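Local coordinates for pectate lyase (Bacillus, PDB 3VMW), which probably cleaves polygalacturonate (pectate) chains by a lyase reaction, at residues I226-I231 with F260-V265; Q253-T258 with G266-S271. All coordinates share one frame; numbering follows the deposited sequence.

Interaction 1 (I226-I231 with F260-V265); sequences INDTAI and FIKGPV. With ADA (alpha-D-galactopyranuronic acid), chain B.
Asp228 and Lys262 form the charged end of this contact. Lys262 NZ meets the syn lone pair of Asp228 OD2 at 2.9 Å in a salt bridge. Beyond CG the lysine chain is extended, which sets NZ between the aspartate and the galacturonate of chain B, where it donates to the carboxylate oxygen O6B at 2.9 Å. Asp228 OD2 and Thr229 OG1 are each also hydrogen-bonded to Tyr269 OH.

Apolar contact begins along the lysine stem, where Thr229 CG2 packs tightly on Lys262 CG at 3.5 Å. Further on, the branch methyls CG2 of Ile231 and CG2 of Val265 touch at 3.9 Å.

The backbones run side by side and join by Ala230 N to Gly263 O, 3.0 Å, then by Ile231 N to Pro264 O, 2.9 Å. A CA-H...O contact from Val265 to Ile231 O, 3.2 Å from CA, follows as the pair enters a parallel bridge between successive coils of the right-handed beta-helix of this family.

With its ammonium group lying between the carboxylates of Asp228 and the sugar, Lys262 ties the bound galacturonate to the protein, consistent with a pectate-binding groove.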
loop_
_atom_site.group_PDB
_atom_site.type_symbol
_atom_site.label_atom_id
_atom_site.label_comp_id
_atom_site.label_asym_id
_atom_site.label_seq_id
_atom_site.Cartn_x
_atom_site.Cartn_y
_atom_site.Cartn_z
ATOM N N ILE A 226 2.588 16.975 -2.427
ATOM C CA ILE A 226 2.180 16.075 -3.515
ATOM C C ILE A 226 2.055 16.929 -4.772
ATOM O O ILE A 226 1.233 17.841 -4.846
ATOM C CB ILE A 226 0.823 15.397 -3.233
ATOM C CG1 ILE A 226 0.793 14.745 -1.843
ATOM C CG2 ILE A 226 0.440 14.382 -4.342
ATOM C CD1 ILE A 226 1.549 13.522 -1.725
ATOM N N ASN A 227 2.872 16.636 -5.763
ATOM C CA ASN A 227 3.047 17.560 -6.876
ATOM C C ASN A 227 1.834 17.725 -7.798
ATOM O O ASN A 227 1.493 18.855 -8.161
ATOM C CB ASN A 227 4.271 17.167 -7.695
ATOM C CG ASN A 227 4.619 18.199 -8.750
ATOM O OD1 ASN A 227 5.004 19.316 -8.418
ATOM N ND2 ASN A 227 4.506 17.818 -10.039
ATOM N N ASP A 228 1.194 16.621 -8.192
ATOM C CA ASP A 228 0.114 16.717 -9.199
ATOM C C ASP A 228 -1.265 16.481 -8.610
ATOM O O ASP A 228 -2.058 17.418 -8.522
ATOM C CB ASP A 228 0.383 15.789 -10.391
ATOM C CG ASP A 228 -0.223 16.317 -11.677
ATOM O OD1 ASP A 228 0.054 17.473 -12.042
ATOM O OD2 ASP A 228 -1.013 15.591 -12.297
ATOM N N THR A 229 -1.510 15.270 -8.112
ATOM C CA THR A 229 -2.804 14.907 -7.551
ATOM C C THR A 229 -2.627 13.877 -6.451
ATOM O O THR A 229 -1.630 13.142 -6.432
ATOM C CB THR A 229 -3.710 14.301 -8.617
ATOM O OG1 THR A 229 -3.066 13.138 -9.142
ATOM C CG2 THR A 229 -3.935 15.295 -9.783
ATOM N N ALA A 230 -3.583 13.809 -5.521
ATOM C CA ALA A 230 -3.483 12.774 -4.475
ATOM C C ALA A 230 -4.506 11.663 -4.705
ATOM O O ALA A 230 -4.272 10.746 -5.472
ATOM C CB ALA A 230 -3.652 13.388 -3.061
ATOM N N ILE A 231 -5.664 11.762 -4.063
ATOM C CA ILE A 231 -6.624 10.666 -4.134
ATOM C C ILE A 231 -7.434 10.782 -5.433
ATOM O O ILE A 231 -8.097 11.780 -5.659
ATOM C CB ILE A 231 -7.575 10.748 -2.948
ATOM C CG1 ILE A 231 -6.759 10.678 -1.636
ATOM C CG2 ILE A 231 -8.620 9.623 -3.017
ATOM C CD1 ILE A 231 -7.630 11.174 -0.414
ATOM N N PHE A 260 -11.408 18.379 -13.759
ATOM C CA PHE A 260 -11.412 18.519 -12.303
ATOM C C PHE A 260 -10.158 19.269 -11.823
ATOM O O PHE A 260 -9.072 19.012 -12.308
ATOM C CB PHE A 260 -11.391 17.107 -11.687
ATOM C CG PHE A 260 -12.159 16.983 -10.428
ATOM C CD1 PHE A 260 -13.411 16.396 -10.437
ATOM C CD2 PHE A 260 -11.618 17.440 -9.217
ATOM C CE1 PHE A 260 -14.126 16.269 -9.282
ATOM C CE2 PHE A 260 -12.323 17.318 -8.034
ATOM C CZ PHE A 260 -13.588 16.727 -8.065
ATOM N N ILE A 261 -10.297 20.158 -10.845
ATOM C CA ILE A 261 -9.133 20.851 -10.291
ATOM C C ILE A 261 -8.196 19.864 -9.568
ATOM O O ILE A 261 -8.607 19.137 -8.671
ATOM C CB ILE A 261 -9.572 21.978 -9.312
ATOM C CG1 ILE A 261 -10.428 23.009 -10.056
ATOM C CG2 ILE A 261 -8.364 22.609 -8.589
ATOM C CD1 ILE A 261 -9.726 23.733 -11.214
ATOM N N LYS A 262 -6.932 19.854 -9.951
ATOM C CA LYS A 262 -5.991 18.914 -9.376
ATOM C C LYS A 262 -5.658 19.230 -7.922
ATOM O O LYS A 262 -5.105 20.288 -7.606
ATOM C CB LYS A 262 -4.721 18.807 -10.239
ATOM C CG LYS A 262 -4.995 18.057 -11.560
ATOM C CD LYS A 262 -3.722 17.982 -12.414
ATOM C CE LYS A 262 -3.923 17.063 -13.624
ATOM N NZ LYS A 262 -2.651 16.897 -14.358
ATOM N N GLY A 263 -5.969 18.279 -7.047
ATOM C CA GLY A 263 -5.869 18.513 -5.623
ATOM C C GLY A 263 -5.872 17.235 -4.800
ATOM O O GLY A 263 -5.458 16.174 -5.255
ATOM N N PRO A 264 -6.423 17.326 -3.606
ATOM C CA PRO A 264 -6.366 16.242 -2.631
ATOM C C PRO A 264 -7.281 15.056 -3.004
ATOM O O PRO A 264 -6.941 13.918 -2.668
ATOM C CB PRO A 264 -6.808 16.919 -1.333
ATOM C CG PRO A 264 -7.640 18.081 -1.787
ATOM C CD PRO A 264 -6.988 18.568 -3.044
ATOM N N VAL A 265 -8.382 15.319 -3.695
ATOM C CA VAL A 265 -9.287 14.237 -4.066
ATOM C C VAL A 265 -10.082 14.683 -5.295
ATOM O O VAL A 265 -10.431 15.862 -5.441
ATOM C CB VAL A 265 -10.239 13.875 -2.903
ATOM C CG1 VAL A 265 -11.100 15.079 -2.519
ATOM C CG2 VAL A 265 -11.107 12.643 -3.266
HETATM C C1 ADA B . 0.485 16.842 -15.444
HETATM C C2 ADA B . 1.604 15.867 -15.548
HETATM C C3 ADA B . 1.700 15.243 -16.870
HETATM C C4 ADA B . 0.436 14.714 -17.368
HETATM C C5 ADA B . -0.654 15.743 -17.236
HETATM C C6 ADA B . -1.951 15.166 -17.518
HETATM O O2 ADA B . 2.773 16.588 -15.221
HETATM O O3 ADA B . 2.727 14.222 -16.859
HETATM O O4 ADA B . 0.015 13.491 -16.672
HETATM O O5 ADA B . -0.728 16.266 -15.908
HETATM O O6B ADA B . -2.887 15.272 -16.691
HETATM O O6A ADA B . -2.094 14.540 -18.579
#

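Interaction 2 (Q253-T258 with G266-S271); sequences QADPTT and GWFYGS. With ADA (alpha-D-galactopyranuronic acid), chain B; ADA (alpha-D-galactopyranuronic acid), chain C.
The Trp267 indole carries Thr258 CG2 on one face, a CH-pi contact 3.8 Å from the centroid of the five-membered ring and 5° off its normal. At the indole edge NE1 donates to Gly270 O, 2.9 Å away near the ring plane. The Tyr269 ring lies between Phe268 CB on one face and the galacturonate of chain C on the other, while O6B of the chain B sugar sits at its edge, 3.5 Å from CD1. Gly266 C lies over one face of the Phe268 ring, with Asp255 OD1 near its plane at the edge.

Both segments are loops beside the parallel beta-helix, and Asp255 organises the first of them: its OD2 accepts from Thr257 N at 2.7 Å, an Asx turn, and from Thr258 N at 3.0 Å, completing an Asx motif. With CG anti to the backbone N (chi1 -174°), OD1 reaches across to Tyr269 N, 2.8 Å away, on the syn side and 27° out of the carboxylate plane. An alanine here would leave three backbone N-H groups without this acceptor and is likely to let the turn and the sugar-facing tyrosine shift. Thr258 OG1 also donates across to Trp267 O at 2.7 Å.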
loop_
_atom_site.group_PDB
_atom_site.type_symbol
_atom_site.label_atom_id
_atom_site.label_comp_id
_atom_site.label_asym_id
_atom_site.label_seq_id
_atom_site.Cartn_x
_atom_site.Cartn_y
_atom_site.Cartn_z
ATOM N N GLN A 253 -4.262 22.935 -11.011
ATOM C CA GLN A 253 -4.605 23.106 -12.425
ATOM C C GLN A 253 -5.825 22.262 -12.818
ATOM O O GLN A 253 -6.064 21.183 -12.279
ATOM C CB GLN A 253 -3.416 22.728 -13.325
ATOM C CG GLN A 253 -2.129 23.481 -13.035
ATOM C CD GLN A 253 -2.245 24.968 -13.326
ATOM O OE1 GLN A 253 -2.499 25.378 -14.466
ATOM N NE2 GLN A 253 -2.072 25.789 -12.288
ATOM N N ALA A 254 -6.581 22.740 -13.793
ATOM C CA ALA A 254 -7.655 21.924 -14.358
ATOM C C ALA A 254 -7.067 20.707 -15.069
ATOM O O ALA A 254 -6.204 20.825 -15.923
ATOM C CB ALA A 254 -8.518 22.746 -15.327
ATOM N N ASP A 255 -7.535 19.527 -14.694
ATOM C CA ASP A 255 -7.136 18.297 -15.382
ATOM C C ASP A 255 -7.575 18.377 -16.849
ATOM O O ASP A 255 -8.749 18.649 -17.153
ATOM C CB ASP A 255 -7.769 17.097 -14.658
ATOM C CG ASP A 255 -7.300 15.749 -15.212
ATOM O OD1 ASP A 255 -6.700 14.946 -14.447
ATOM O OD2 ASP A 255 -7.585 15.470 -16.389
ATOM N N PRO A 256 -6.628 18.170 -17.778
ATOM C CA PRO A 256 -6.976 18.349 -19.194
ATOM C C PRO A 256 -7.880 17.247 -19.721
ATOM O O PRO A 256 -8.419 17.384 -20.821
ATOM C CB PRO A 256 -5.618 18.340 -19.908
ATOM C CG PRO A 256 -4.713 17.594 -18.983
ATOM C CD PRO A 256 -5.197 17.881 -17.581
ATOM N N THR A 257 -8.067 16.183 -18.952
ATOM C CA THR A 257 -8.974 15.123 -19.379
ATOM C C THR A 257 -10.350 15.216 -18.715
ATOM O O THR A 257 -11.367 15.212 -19.395
ATOM C CB THR A 257 -8.363 13.745 -19.085
ATOM O OG1 THR A 257 -7.104 13.661 -19.763
ATOM C CG2 THR A 257 -9.293 12.637 -19.578
ATOM N N THR A 258 -10.377 15.339 -17.385
ATOM C CA THR A 258 -11.640 15.351 -16.658
ATOM C C THR A 258 -12.129 16.746 -16.288
ATOM O O THR A 258 -13.262 16.908 -15.834
ATOM C CB THR A 258 -11.487 14.596 -15.358
ATOM O OG1 THR A 258 -10.590 15.337 -14.527
ATOM C CG2 THR A 258 -10.916 13.184 -15.636
ATOM N N GLY A 266 -10.355 13.748 -6.197
ATOM C CA GLY A 266 -11.132 14.093 -7.380
ATOM C C GLY A 266 -11.059 12.938 -8.359
ATOM O O GLY A 266 -10.697 11.827 -7.993
ATOM N N TRP A 267 -11.420 13.214 -9.606
ATOM C CA TRP A 267 -11.366 12.254 -10.695
ATOM C C TRP A 267 -10.392 12.861 -11.693
ATOM O O TRP A 267 -10.633 13.977 -12.206
ATOM C CB TRP A 267 -12.777 12.142 -11.331
ATOM C CG TRP A 267 -12.811 11.327 -12.563
ATOM C CD1 TRP A 267 -11.922 10.360 -12.948
ATOM C CD2 TRP A 267 -13.793 11.415 -13.604
ATOM N NE1 TRP A 267 -12.308 9.839 -14.173
ATOM C CE2 TRP A 267 -13.446 10.472 -14.592
ATOM C CE3 TRP A 267 -14.930 12.206 -13.796
ATOM C CZ2 TRP A 267 -14.198 10.301 -15.766
ATOM C CZ3 TRP A 267 -15.685 12.031 -14.971
ATOM C CH2 TRP A 267 -15.319 11.082 -15.930
ATOM N N PHE A 268 -9.296 12.156 -11.963
ATOM C CA PHE A 268 -8.203 12.714 -12.760
ATOM C C PHE A 268 -7.717 11.722 -13.827
ATOM O O PHE A 268 -7.862 10.514 -13.654
ATOM C CB PHE A 268 -7.013 13.086 -11.843
ATOM C CG PHE A 268 -7.398 13.908 -10.642
ATOM C CD1 PHE A 268 -7.838 15.210 -10.793
ATOM C CD2 PHE A 268 -7.303 13.370 -9.343
ATOM C CE1 PHE A 268 -8.209 15.966 -9.678
ATOM C CE2 PHE A 268 -7.659 14.116 -8.234
ATOM C CZ PHE A 268 -8.112 15.419 -8.401
ATOM N N TYR A 269 -7.147 12.246 -14.916
ATOM C CA TYR A 269 -6.355 11.454 -15.863
ATOM C C TYR A 269 -7.112 10.524 -16.818
ATOM O O TYR A 269 -6.761 10.412 -17.994
ATOM C CB TYR A 269 -5.365 10.605 -15.098
ATOM C CG TYR A 269 -4.439 11.385 -14.211
ATOM C CD1 TYR A 269 -3.916 12.622 -14.593
ATOM C CD2 TYR A 269 -4.070 10.871 -12.986
ATOM C CE1 TYR A 269 -3.022 13.332 -13.718
ATOM C CE2 TYR A 269 -3.223 11.554 -12.126
ATOM C CZ TYR A 269 -2.696 12.763 -12.492
ATOM O OH TYR A 269 -1.851 13.375 -11.601
ATOM N N GLY A 270 -8.110 9.806 -16.328
ATOM C CA GLY A 270 -8.692 8.781 -17.179
ATOM C C GLY A 270 -9.779 7.950 -16.549
ATOM O O GLY A 270 -10.285 8.303 -15.473
ATOM N N SER A 271 -10.112 6.853 -17.241
ATOM C CA SER A 271 -11.280 6.023 -16.984
ATOM C C SER A 271 -12.564 6.727 -17.480
ATOM O O SER A 271 -12.665 7.945 -17.478
ATOM C CB SER A 271 -11.389 5.620 -15.501
ATOM O OG SER A 271 -10.209 4.912 -15.077
HETATM C C1 ADA B . 0.485 16.842 -15.444
HETATM C C2 ADA B . 1.604 15.867 -15.548
HETATM C C3 ADA B . 1.700 15.243 -16.870
HETATM C C4 ADA B . 0.436 14.714 -17.368
HETATM C C5 ADA B . -0.654 15.743 -17.236
HETATM C C6 ADA B . -1.951 15.166 -17.518
HETATM O O2 ADA B . 2.773 16.588 -15.221
HETATM O O3 ADA B . 2.727 14.222 -16.859
HETATM O O4 ADA B . 0.015 13.491 -16.672
HETATM O O5 ADA B . -0.728 16.266 -15.908
HETATM O O6B ADA B . -2.887 15.272 -16.691
HETATM O O6A ADA B . -2.094 14.540 -18.579
HETATM C C1 ADA C . 0.608 12.271 -17.067
HETATM C C2 ADA C . -0.395 11.427 -17.819
HETATM C C3 ADA C . -1.470 10.952 -16.904
HETATM C C4 ADA C . -0.929 10.189 -15.793
HETATM C C5 ADA C . 0.020 11.067 -15.039
HETATM C C6 ADA C . 0.661 10.396 -13.907
HETATM O O2 ADA C . -0.921 12.167 -18.893
HETATM O O3 ADA C . -2.485 10.253 -17.642
HETATM O O4 ADA C . -0.223 9.011 -16.293
HETATM O O5 ADA C . 1.098 11.573 -15.946
HETATM O O6B ADA C . -0.007 9.919 -12.963
HETATM O O6A ADA C . 1.920 10.310 -13.886
#

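How the interactions relate
Interaction 1 is buried throughout, whereas interaction 2 lies farther from the centre of the chain and is partly exposed. They share the excursion between strands 245-249 and 265-266: its earlier part, 253-258, turns to the loop following strand 265-266, and its later part, 260-265, to the loop preceding strand 231-234. Near the coil the chemistry is mainly backbone pairing and aliphatic packing, ending in a salt bridge; farther out, carboxylate and hydroxyl groups capture loop backbone and aromatic rings meet methyl and sugar. Tyr269, in interaction 2, reaches back to interaction 1 through its hydroxyl, and both touch the chain B galacturonate, one through charge, the other through a ring edge.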